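Long-range contacts in beta-n-acetylhexosaminidase (Streptococcus pneumoniae, PDB 4AZC), which probably removes terminal beta-linked N-acetylhexosamine residues from glycans, as a family 20 glycoside hydrolase built on a TIM barrel: residues A82-P87 with D331-E336; K145-L150 with D182-D187; M225-G230 with L246-S251. All blocks are in the same frame, centred on the assembly; numbering follows the deposited sequence.

Contact 1 of 3, residues A82-P87 with D331-E336; sequences AYYDDP and DRPSAE. With NGW ((2S,3aR,5R,6S,7R,7aR)-5-(hydroxymethyl)-2-methyl-2,3a,5,6,7,7a-hexahydro-1H-pyrano[3,2-d][1,3]thiazole-6,7-diol), chain K.
Pro333 wedges its pyrrolidine ring between two tyrosines at the end of helix 69-83. The tight side is Tyr84, the first residue to leave the helix: Pro333 CG sits over one face of its ring, and Pro333 CB comes within 3.4 Å of Tyr84 CD2. Asp86 N covers the opposite face, 3.9 Å above the plane. With CG anti to the backbone N (chi1 172°), the ring extends past Pro333, and its OH end reaches Ser334 CA at 3.3 Å; Ser334, at the margin, is exposed to solvent. Tyr83 makes the looser half. Its ring meets Pro333 CG obliquely, and the hydroxyl is joined to the other segment through water: one molecule lies 2.7 Å from Tyr83 OH, in the plane of its ring, and donates to Asp331 O. On the far side of the loop the Asp331 carboxylate takes hydrogen bonds from two hydroxyls of the thiazolidine-fused sugar NGW, O4 to OD1 and O6 to OD2. The two segments therefore meet through apolar packing and a water bridge, without a direct hydrogen bond between them, and that water reaches the backbone oxygen of the very residue whose carboxylate binds the ligand.

Contact 2 of 3, residues K145-L150 with D182-D187; sequences KTTMDL and DEYAND. With NGW ((2S,3aR,5R,6S,7R,7aR)-5-(hydroxymethyl)-2-methyl-2,3a,5,6,7,7a-hexahydro-1H-pyrano[3,2-d][1,3]thiazole-6,7-diol), chain K.
Tyr184, Thr147 and Asp187 bury the most surface here, and each joins the loop after strand 176-180 to segment 145-150 in its own way. Tyr184 lays its ring under the methyl of Thr147: CG2 stands 3.4 Å from the ring centroid and 17° off the normal, a CH-pi contact. The ring's far end is held by a weak hydrogen bond from Tyr184 OH to Met148 O at 2.8 Å. Thr147 works with both branches. Its CG2 lies anti to the backbone N (chi1 -63° for OG1), which places the methyl on the tyrosine and leaves OG1 to accept a weak, bent bond from Ala185 N at 2.8 Å; the same OG1 shares a hydrogen bond with Thr146 OG1, also 2.8 Å. Asp187 comes from the other end of the loop: Lys145 N donates to its OD2 at 2.7 Å in a nearly straight bond (175°), on the syn side of the carboxylate. Asp187 OD1 is also bonded by Ser144 OG. At the start of the loop, Asp182 OD2 accepts a hydrogen bond from NGW N2 at 2.7 Å, and Glu183 OE1 makes a weak one to the same nitrogen. Adjacent Asp and Glu match the acidic pair of family 20 hexosaminidases; the Asp meets the nitrogen corresponding to that of the 2-acetamido group, consistent with substrate-assisted catalysis.

Contact 3 of 3, residues M225-G230 with L246-S251; sequences MAFNDG and LISYWS. With NGW ((2S,3aR,5R,6S,7R,7aR)-5-(hydroxymethyl)-2-methyl-2,3a,5,6,7,7a-hexahydro-1H-pyrano[3,2-d][1,3]thiazole-6,7-diol), chain K.
Backbone bonds come first: Ala226 N donates to Leu246 O at 3.1 Å, Ser248 N to Ala226 O at 2.8 Å, and the ladder frays with a weak bond from Asn228 N to Ser248 O. Side-chain bonds take over where the strands end. Asn228 offers both ends of its amide: OD1 accepts from Trp250 N at 3.0 Å, with the donor above the carbonyl plane, and ND2 donates to Ser251 O at 3.0 Å. Its CG lies between the backbone N and the carbonyl carbon (chi1 63°), which turns the amide across to the residues after strand 246-249. Asp229 OD1 uses its syn lone pair to accept from Trp250 NE1 at 2.8 Å, nearly in the indole plane; its other oxygen is bonded by Tyr257 OH. Strands 223-227 and 246-249 are adjacent parallel strands of the TIM barrel; Phe227 at the end of one and Trp250 just after the other line the pocket, at the C-terminal end of the barrel, where active sites of this fold lie. Contacts over ring faces form the next group. The Asn228 amide is stacked on one face of the Tyr249 ring, the planes 17° apart. Trp250 turns one face to the ligand, NGW S1 standing 3.6 Å above its plane, and the opposite face to Ser251 CB. The Phe227 ring takes the methyl carbon NGW C8 over its centre. Of purely apolar packing, Met225 and Leu246 lie side by side, with Met225 SD 4.0 Å from Leu246 CD2.

All three contacts reach the same bound NGW from different parts of the barrel. Contacts 2 and 3 meet directly: their centres are 16 Å apart, Asp182 OD1 comes within 3.6 Å of Phe227 CD2, and Asp229 OD2 receives a weak hydrogen bond from Glu183 N. Together they line the thiazolidine side of the ligand: contact 2 supplies Asp182 and Glu183, contact 3 the rings of Phe227 and Trp250. Contact 1 stands apart, its centre 19 Å from that of contact 2 and 25 Å from that of contact 3, with nearest atoms about 7 and 9 Å away. It binds the O4 and O6 hydroxyls through Asp331, while Arg19 also bonds the ligand.

Contact 1 of 3, residues A82-P87 with D331-E336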
loop_
_atom_site.group_PDB
_atom_site.type_symbol
_atom_site.label_atom_id
_atom_site.label_comp_id
_atom_site.label_asym_id
_atom_site.label_seq_id
_atom_site.Cartn_x
_atom_site.Cartn_y
_atom_site.Cartn_z
ATOM N N ALA B 82 17.881 -11.784 9.224
ATOM C CA ALA B 82 18.331 -12.875 8.351
ATOM C C ALA B 82 18.066 -12.590 6.869
ATOM O O ALA B 82 18.894 -12.904 6.014
ATOM C CB ALA B 82 17.692 -14.201 8.762
ATOM N N TYR B 83 16.919 -11.990 6.568
ATOM C CA TYR B 83 16.642 -11.549 5.201
ATOM C C TYR B 83 17.600 -10.415 4.794
ATOM O O TYR B 83 18.269 -10.488 3.759
ATOM C CB TYR B 83 15.174 -11.110 5.029
ATOM C CG TYR B 83 14.994 -10.293 3.776
ATOM C CD1 TYR B 83 15.078 -10.889 2.512
ATOM C CD2 TYR B 83 14.800 -8.918 3.846
ATOM C CE1 TYR B 83 14.949 -10.136 1.355
ATOM C CE2 TYR B 83 14.674 -8.154 2.694
ATOM C CZ TYR B 83 14.744 -8.769 1.454
ATOM O OH TYR B 83 14.628 -8.003 0.321
ATOM N N TYR B 84 17.646 -9.366 5.610
ATOM C CA TYR B 84 18.541 -8.229 5.380
ATOM C C TYR B 84 18.680 -7.457 6.674
ATOM O O TYR B 84 17.694 -6.947 7.222
ATOM C CB TYR B 84 18.046 -7.319 4.237
ATOM C CG TYR B 84 18.832 -6.029 4.075
ATOM C CD1 TYR B 84 20.226 -6.048 3.895
ATOM C CD2 TYR B 84 18.193 -4.793 4.102
ATOM C CE1 TYR B 84 20.954 -4.868 3.760
ATOM C CE2 TYR B 84 18.916 -3.600 3.949
ATOM C CZ TYR B 84 20.293 -3.650 3.780
ATOM O OH TYR B 84 21.022 -2.482 3.642
ATOM N N ASP B 85 19.907 -7.404 7.180
ATOM C CA ASP B 85 20.176 -6.752 8.448
ATOM C C ASP B 85 20.474 -5.297 8.150
ATOM O O ASP B 85 21.630 -4.875 8.137
ATOM C CB ASP B 85 21.340 -7.441 9.177
ATOM C CG ASP B 85 21.582 -6.885 10.585
ATOM O OD1 ASP B 85 20.907 -5.913 11.012
ATOM O OD2 ASP B 85 22.464 -7.435 11.269
ATOM N N ASP B 86 19.401 -4.546 7.898
ATOM C CA ASP B 86 19.468 -3.129 7.565
ATOM C C ASP B 86 20.144 -2.311 8.669
ATOM O O ASP B 86 19.682 -2.304 9.809
ATOM C CB ASP B 86 18.056 -2.589 7.309
ATOM C CG ASP B 86 18.053 -1.320 6.482
ATOM O OD1 ASP B 86 18.990 -0.507 6.606
ATOM O OD2 ASP B 86 17.097 -1.129 5.703
ATOM N N PRO B 87 21.245 -1.619 8.329
ATOM C CA PRO B 87 21.907 -0.741 9.301
ATOM C C PRO B 87 21.093 0.498 9.689
ATOM O O PRO B 87 21.357 1.103 10.730
ATOM C CB PRO B 87 23.213 -0.345 8.593
ATOM C CG PRO B 87 22.936 -0.551 7.134
ATOM C CD PRO B 87 21.990 -1.704 7.056
ATOM N N ASP B 331 13.822 -4.138 -4.187
ATOM C CA ASP B 331 14.312 -5.499 -4.528
ATOM C C ASP B 331 15.721 -5.776 -3.989
ATOM O O ASP B 331 16.005 -6.870 -3.487
ATOM C CB ASP B 331 14.256 -5.752 -6.042
ATOM C CG ASP B 331 12.832 -5.738 -6.600
ATOM O OD1 ASP B 331 11.950 -5.040 -6.046
ATOM O OD2 ASP B 331 12.587 -6.423 -7.614
ATOM N N ARG B 332 16.577 -4.762 -4.113
ATOM C CA ARG B 332 17.895 -4.750 -3.503
ATOM C C ARG B 332 17.825 -3.752 -2.337
ATOM O O ARG B 332 18.025 -2.554 -2.524
ATOM C CB ARG B 332 18.943 -4.330 -4.543
ATOM C CG ARG B 332 19.103 -5.319 -5.705
ATOM C CD ARG B 332 19.858 -4.708 -6.883
ATOM N NE ARG B 332 18.971 -4.046 -7.843
ATOM C CZ ARG B 332 18.768 -2.732 -7.905
ATOM N NH1 ARG B 332 19.384 -1.908 -7.069
ATOM N NH2 ARG B 332 17.948 -2.239 -8.814
ATOM N N PRO B 333 17.510 -4.243 -1.121
ATOM C CA PRO B 333 17.257 -3.272 -0.044
ATOM C C PRO B 333 18.466 -2.455 0.398
ATOM O O PRO B 333 18.290 -1.456 1.100
ATOM C CB PRO B 333 16.733 -4.137 1.107
ATOM C CG PRO B 333 17.262 -5.523 0.817
ATOM C CD PRO B 333 17.288 -5.637 -0.674
ATOM N N SER B 334 19.675 -2.867 0.005
ATOM C CA SER B 334 20.872 -2.097 0.370
ATOM C C SER B 334 21.045 -0.848 -0.497
ATOM O O SER B 334 21.777 0.062 -0.115
ATOM C CB SER B 334 22.151 -2.958 0.376
ATOM O OG SER B 334 22.440 -3.441 -0.919
ATOM N N ALA B 335 20.364 -0.793 -1.644
ATOM C CA ALA B 335 20.370 0.408 -2.498
ATOM C C ALA B 335 19.992 1.659 -1.691
ATOM O O ALA B 335 19.242 1.567 -0.714
ATOM C CB ALA B 335 19.436 0.230 -3.683
ATOM N N GLU B 336 20.527 2.817 -2.073
ATOM C CA GLU B 336 20.248 4.045 -1.330
ATOM C C GLU B 336 18.844 4.546 -1.629
ATOM O O GLU B 336 18.472 4.711 -2.794
ATOM C CB GLU B 336 21.263 5.153 -1.648
ATOM C CG GLU B 336 21.180 6.374 -0.691
ATOM C CD GLU B 336 22.152 7.497 -1.048
ATOM O OE1 GLU B 336 23.081 7.272 -1.856
ATOM O OE2 GLU B 336 21.981 8.616 -0.519
HETATM O O4 NGW K . 9.473 -5.720 -5.885
HETATM C C4 NGW K . 8.779 -6.490 -6.855
HETATM C C3 NGW K . 7.520 -7.080 -6.233
HETATM C C5 NGW K . 8.392 -5.582 -8.026
HETATM O O3 NGW K . 7.877 -7.882 -5.102
HETATM C C2 NGW K . 6.747 -7.907 -7.292
HETATM N N2 NGW K . 5.383 -8.255 -6.825
HETATM C C1 NGW K . 6.546 -7.113 -8.608
HETATM C C7 NGW K . 4.567 -7.028 -6.742
HETATM C C8 NGW K . 3.090 -7.401 -6.835
HETATM S S1 NGW K . 5.122 -6.036 -8.173
HETATM O O5 NGW K . 7.757 -6.395 -9.033
HETATM C C6 NGW K . 9.626 -4.904 -8.658
HETATM O O6 NGW K . 10.563 -5.898 -9.093
HETATM O O HOH W 1 15.035 -8.998 -2.160
#

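Contact 2 of 3, residues K145-L150 with D182-D187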
loop_
_atom_site.group_PDB
_atom_site.type_symbol
_atom_site.label_atom_id
_atom_site.label_comp_id
_atom_site.label_asym_id
_atom_site.label_seq_id
_atom_site.Cartn_x
_atom_site.Cartn_y
_atom_site.Cartn_z
ATOM N N LYS B 145 13.035 -19.996 0.137
ATOM C CA LYS B 145 13.420 -19.107 1.220
ATOM C C LYS B 145 12.391 -17.979 1.399
ATOM O O LYS B 145 12.549 -17.139 2.285
ATOM C CB LYS B 145 14.838 -18.558 0.998
ATOM C CG LYS B 145 15.898 -19.669 0.897
ATOM C CD LYS B 145 17.314 -19.112 0.965
ATOM C CE LYS B 145 18.337 -20.247 0.967
ATOM N NZ LYS B 145 19.734 -19.745 1.170
ATOM N N THR B 146 11.338 -17.978 0.577
ATOM C CA THR B 146 10.380 -16.864 0.575
ATOM C C THR B 146 8.952 -17.277 0.862
ATOM O O THR B 146 8.133 -16.440 1.245
ATOM C CB THR B 146 10.310 -16.157 -0.793
ATOM O OG1 THR B 146 9.732 -17.049 -1.759
ATOM C CG2 THR B 146 11.701 -15.692 -1.266
ATOM N N THR B 147 8.654 -18.551 0.642
ATOM C CA THR B 147 7.272 -18.994 0.504
ATOM C C THR B 147 6.890 -20.107 1.491
ATOM O O THR B 147 7.647 -21.048 1.705
ATOM C CB THR B 147 7.011 -19.430 -0.955
ATOM O OG1 THR B 147 7.182 -18.301 -1.825
ATOM C CG2 THR B 147 5.599 -19.989 -1.127
ATOM N N MET B 148 5.712 -19.986 2.085
ATOM C CA MET B 148 5.219 -20.988 3.025
ATOM C C MET B 148 4.641 -22.226 2.335
ATOM O O MET B 148 3.962 -22.126 1.303
ATOM C CB MET B 148 4.182 -20.363 3.962
ATOM C CG MET B 148 3.499 -21.341 4.913
ATOM S SD MET B 148 2.547 -20.539 6.200
ATOM C CE MET B 148 1.552 -19.347 5.274
ATOM N N ASP B 149 4.918 -23.389 2.924
ATOM C CA ASP B 149 4.332 -24.659 2.492
ATOM C C ASP B 149 2.857 -24.723 2.877
ATOM O O ASP B 149 2.516 -24.746 4.067
ATOM C CB ASP B 149 5.103 -25.834 3.115
ATOM C CG ASP B 149 4.462 -27.192 2.829
ATOM O OD1 ASP B 149 3.503 -27.286 2.023
ATOM O OD2 ASP B 149 4.943 -28.181 3.424
ATOM N N LEU B 150 1.991 -24.776 1.868
ATOM C CA LEU B 150 0.546 -24.754 2.088
ATOM C C LEU B 150 0.034 -25.980 2.845
ATOM O O LEU B 150 -0.989 -25.902 3.520
ATOM C CB LEU B 150 -0.214 -24.564 0.769
ATOM C CG LEU B 150 0.002 -23.233 0.026
ATOM C CD1 LEU B 150 -0.763 -23.220 -1.289
ATOM C CD2 LEU B 150 -0.397 -22.039 0.893
ATOM N N ASP B 182 1.040 -12.291 -3.949
ATOM C CA ASP B 182 1.763 -12.233 -5.212
ATOM C C ASP B 182 2.931 -13.217 -5.269
ATOM O O ASP B 182 3.491 -13.615 -4.233
ATOM C CB ASP B 182 2.257 -10.804 -5.499
ATOM C CG ASP B 182 3.324 -10.340 -4.529
ATOM O OD1 ASP B 182 3.078 -10.385 -3.307
ATOM O OD2 ASP B 182 4.407 -9.903 -4.992
ATOM N N GLU B 183 3.276 -13.613 -6.490
ATOM C CA GLU B 183 4.502 -14.391 -6.773
ATOM C C GLU B 183 4.794 -15.597 -5.839
ATOM O O GLU B 183 5.889 -15.682 -5.255
ATOM C CB GLU B 183 5.719 -13.436 -6.859
ATOM C CG GLU B 183 5.638 -12.432 -8.023
ATOM C CD GLU B 183 6.804 -11.443 -8.102
ATOM O OE1 GLU B 183 7.353 -11.018 -7.054
ATOM O OE2 GLU B 183 7.165 -11.073 -9.239
ATOM N N TYR B 184 3.834 -16.522 -5.708
ATOM C CA TYR B 184 4.042 -17.785 -4.962
ATOM C C TYR B 184 5.322 -18.513 -5.382
ATOM O O TYR B 184 5.562 -18.719 -6.575
ATOM C CB TYR B 184 2.841 -18.756 -5.084
ATOM C CG TYR B 184 2.917 -19.902 -4.072
ATOM C CD1 TYR B 184 2.387 -19.760 -2.788
ATOM C CD2 TYR B 184 3.558 -21.099 -4.384
ATOM C CE1 TYR B 184 2.476 -20.788 -1.837
ATOM C CE2 TYR B 184 3.662 -22.139 -3.440
ATOM C CZ TYR B 184 3.118 -21.975 -2.170
ATOM O OH TYR B 184 3.215 -22.986 -1.228
ATOM N N ALA B 185 6.132 -18.879 -4.383
ATOM C CA ALA B 185 7.394 -19.625 -4.551
ATOM C C ALA B 185 8.245 -19.325 -5.800
ATOM O O ALA B 185 8.809 -20.255 -6.398
ATOM C CB ALA B 185 7.134 -21.135 -4.426
ATOM N N ASN B 186 8.369 -18.052 -6.179
ATOM C CA ASN B 186 9.131 -17.729 -7.394
ATOM C C ASN B 186 10.602 -18.207 -7.346
ATOM O O ASN B 186 11.125 -18.707 -8.349
ATOM C CB ASN B 186 8.936 -16.268 -7.887
ATOM C CG ASN B 186 9.364 -15.190 -6.857
ATOM O OD1 ASN B 186 9.658 -15.476 -5.695
ATOM N ND2 ASN B 186 9.375 -13.935 -7.302
ATOM N N ASP B 187 11.218 -18.119 -6.164
ATOM C CA ASP B 187 12.622 -18.514 -5.938
ATOM C C ASP B 187 12.868 -20.012 -6.073
ATOM O O ASP B 187 14.015 -20.449 -6.237
ATOM C CB ASP B 187 13.104 -18.046 -4.548
ATOM C CG ASP B 187 12.495 -18.863 -3.393
ATOM O OD1 ASP B 187 11.262 -19.080 -3.370
ATOM O OD2 ASP B 187 13.252 -19.280 -2.499
HETATM O O4 NGW K . 9.473 -5.720 -5.885
HETATM C C4 NGW K . 8.779 -6.490 -6.855
HETATM C C3 NGW K . 7.520 -7.080 -6.233
HETATM C C5 NGW K . 8.392 -5.582 -8.026
HETATM O O3 NGW K . 7.877 -7.882 -5.102
HETATM C C2 NGW K . 6.747 -7.907 -7.292
HETATM N N2 NGW K . 5.383 -8.255 -6.825
HETATM C C1 NGW K . 6.546 -7.113 -8.608
HETATM C C7 NGW K . 4.567 -7.028 -6.742
HETATM C C8 NGW K . 3.090 -7.401 -6.835
HETATM S S1 NGW K . 5.122 -6.036 -8.173
HETATM O O5 NGW K . 7.757 -6.395 -9.033
HETATM C C6 NGW K . 9.626 -4.904 -8.658
HETATM O O6 NGW K . 10.563 -5.898 -9.093
HETATM O O HOH W 2 7.548 -14.967 -3.194
#

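Contact 3 of 3, residues M225-G230 with L246-S251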
loop_
_atom_site.group_PDB
_atom_site.type_symbol
_atom_site.label_atom_id
_atom_site.label_comp_id
_atom_site.label_asym_id
_atom_site.label_seq_id
_atom_site.Cartn_x
_atom_site.Cartn_y
_atom_site.Cartn_z
ATOM N N MET B 225 -7.546 -6.341 0.278
ATOM C CA MET B 225 -6.831 -6.086 -0.957
ATOM C C MET B 225 -5.835 -7.236 -1.147
ATOM O O MET B 225 -5.277 -7.749 -0.169
ATOM C CB MET B 225 -6.091 -4.751 -0.875
ATOM C CG MET B 225 -5.549 -4.198 -2.211
ATOM S SD MET B 225 -4.923 -2.522 -1.943
ATOM C CE MET B 225 -3.189 -2.645 -2.318
ATOM N N ALA B 226 -5.646 -7.648 -2.402
ATOM C CA ALA B 226 -4.570 -8.581 -2.784
ATOM C C ALA B 226 -4.045 -8.205 -4.161
ATOM O O ALA B 226 -4.737 -7.505 -4.911
ATOM C CB ALA B 226 -5.066 -10.025 -2.789
ATOM N N PHE B 227 -2.825 -8.641 -4.487
ATOM C CA PHE B 227 -2.333 -8.522 -5.874
ATOM C C PHE B 227 -3.038 -9.550 -6.758
ATOM O O PHE B 227 -3.615 -10.511 -6.262
ATOM C CB PHE B 227 -0.811 -8.645 -5.951
ATOM C CG PHE B 227 -0.085 -7.580 -5.176
ATOM C CD1 PHE B 227 -0.103 -6.251 -5.606
ATOM C CD2 PHE B 227 0.602 -7.899 -4.013
ATOM C CE1 PHE B 227 0.555 -5.258 -4.892
ATOM C CE2 PHE B 227 1.272 -6.915 -3.287
ATOM C CZ PHE B 227 1.246 -5.591 -3.724
ATOM N N ASN B 228 -3.015 -9.335 -8.068
ATOM C CA ASN B 228 -3.835 -10.136 -8.983
ATOM C C ASN B 228 -3.319 -11.534 -9.266
ATOM O O ASN B 228 -4.103 -12.412 -9.665
ATOM C CB ASN B 228 -4.030 -9.397 -10.315
ATOM C CG ASN B 228 -2.714 -9.158 -11.058
ATOM O OD1 ASN B 228 -1.991 -8.214 -10.767
ATOM N ND2 ASN B 228 -2.436 -9.987 -12.053
ATOM N N ASP B 229 -2.009 -11.728 -9.079
ATOM C CA ASP B 229 -1.292 -12.944 -9.507
ATOM C C ASP B 229 -2.054 -14.258 -9.337
ATOM O O ASP B 229 -2.247 -15.007 -10.299
ATOM C CB ASP B 229 0.043 -13.063 -8.766
ATOM C CG ASP B 229 0.948 -11.870 -8.993
ATOM O OD1 ASP B 229 0.463 -10.721 -8.876
ATOM O OD2 ASP B 229 2.148 -12.088 -9.266
ATOM N N GLY B 230 -2.475 -14.526 -8.106
ATOM C CA GLY B 230 -3.034 -15.821 -7.747
ATOM C C GLY B 230 -4.501 -15.989 -8.082
ATOM O O GLY B 230 -5.035 -17.085 -7.974
ATOM N N LEU B 246 -10.512 -6.320 -3.250
ATOM C CA LEU B 246 -9.983 -5.287 -4.132
ATOM C C LEU B 246 -8.682 -5.794 -4.749
ATOM O O LEU B 246 -7.732 -6.111 -4.040
ATOM C CB LEU B 246 -9.736 -3.979 -3.358
ATOM C CG LEU B 246 -9.029 -2.812 -4.057
ATOM C CD1 LEU B 246 -9.888 -2.245 -5.183
ATOM C CD2 LEU B 246 -8.690 -1.721 -3.063
ATOM N N ILE B 247 -8.638 -5.865 -6.073
ATOM C CA ILE B 247 -7.469 -6.369 -6.777
ATOM C C ILE B 247 -6.487 -5.266 -7.129
ATOM O O ILE B 247 -6.816 -4.355 -7.881
ATOM C CB ILE B 247 -7.874 -7.106 -8.082
ATOM C CG1 ILE B 247 -8.847 -8.252 -7.782
ATOM C CG2 ILE B 247 -6.643 -7.615 -8.808
ATOM C CD1 ILE B 247 -8.295 -9.331 -6.850
ATOM N N SER B 248 -5.279 -5.361 -6.584
ATOM C CA SER B 248 -4.163 -4.542 -7.049
ATOM C C SER B 248 -3.591 -5.212 -8.311
ATOM O O SER B 248 -2.835 -6.191 -8.226
ATOM C CB SER B 248 -3.097 -4.400 -5.953
ATOM O OG SER B 248 -2.019 -3.581 -6.376
ATOM N N TYR B 249 -3.994 -4.708 -9.481
ATOM C CA TYR B 249 -3.595 -5.320 -10.754
ATOM C C TYR B 249 -2.390 -4.613 -11.351
ATOM O O TYR B 249 -2.475 -3.441 -11.691
ATOM C CB TYR B 249 -4.747 -5.355 -11.770
ATOM C CG TYR B 249 -4.479 -6.369 -12.871
ATOM C CD1 TYR B 249 -3.526 -6.119 -13.869
ATOM C CD2 TYR B 249 -5.147 -7.582 -12.894
ATOM C CE1 TYR B 249 -3.266 -7.051 -14.871
ATOM C CE2 TYR B 249 -4.889 -8.527 -13.898
ATOM C CZ TYR B 249 -3.949 -8.256 -14.870
ATOM O OH TYR B 249 -3.699 -9.188 -15.840
ATOM N N TRP B 250 -1.283 -5.346 -11.501
ATOM C CA TRP B 250 -0.002 -4.758 -11.921
ATOM C C TRP B 250 0.590 -5.348 -13.197
ATOM O O TRP B 250 1.399 -4.706 -13.848
ATOM C CB TRP B 250 1.039 -4.846 -10.784
ATOM C CG TRP B 250 1.520 -6.234 -10.512
ATOM C CD1 TRP B 250 0.856 -7.214 -9.815
ATOM C CD2 TRP B 250 2.767 -6.813 -10.926
ATOM N NE1 TRP B 250 1.611 -8.361 -9.774
ATOM C CE2 TRP B 250 2.790 -8.144 -10.444
ATOM C CE3 TRP B 250 3.864 -6.339 -11.658
ATOM C CZ2 TRP B 250 3.871 -9.005 -10.670
ATOM C CZ3 TRP B 250 4.940 -7.201 -11.885
ATOM C CH2 TRP B 250 4.933 -8.515 -11.388
ATOM N N SER B 251 0.209 -6.572 -13.545
ATOM C CA SER B 251 0.793 -7.244 -14.711
ATOM C C SER B 251 -0.007 -8.489 -15.068
ATOM O O SER B 251 -0.587 -9.128 -14.188
ATOM C CB SER B 251 2.245 -7.644 -14.411
ATOM O OG SER B 251 2.794 -8.412 -15.463
HETATM O O4 NGW K . 9.473 -5.720 -5.885
HETATM C C4 NGW K . 8.779 -6.490 -6.855
HETATM C C3 NGW K . 7.520 -7.080 -6.233
HETATM C C5 NGW K . 8.392 -5.582 -8.026
HETATM O O3 NGW K . 7.877 -7.882 -5.102
HETATM C C2 NGW K . 6.747 -7.907 -7.292
HETATM N N2 NGW K . 5.383 -8.255 -6.825
HETATM C C1 NGW K . 6.546 -7.113 -8.608
HETATM C C7 NGW K . 4.567 -7.028 -6.742
HETATM C C8 NGW K . 3.090 -7.401 -6.835
HETATM S S1 NGW K . 5.122 -6.036 -8.173
HETATM O O5 NGW K . 7.757 -6.395 -9.033
HETATM C C6 NGW K . 9.626 -4.904 -8.658
HETATM O O6 NGW K . 10.563 -5.898 -9.093
#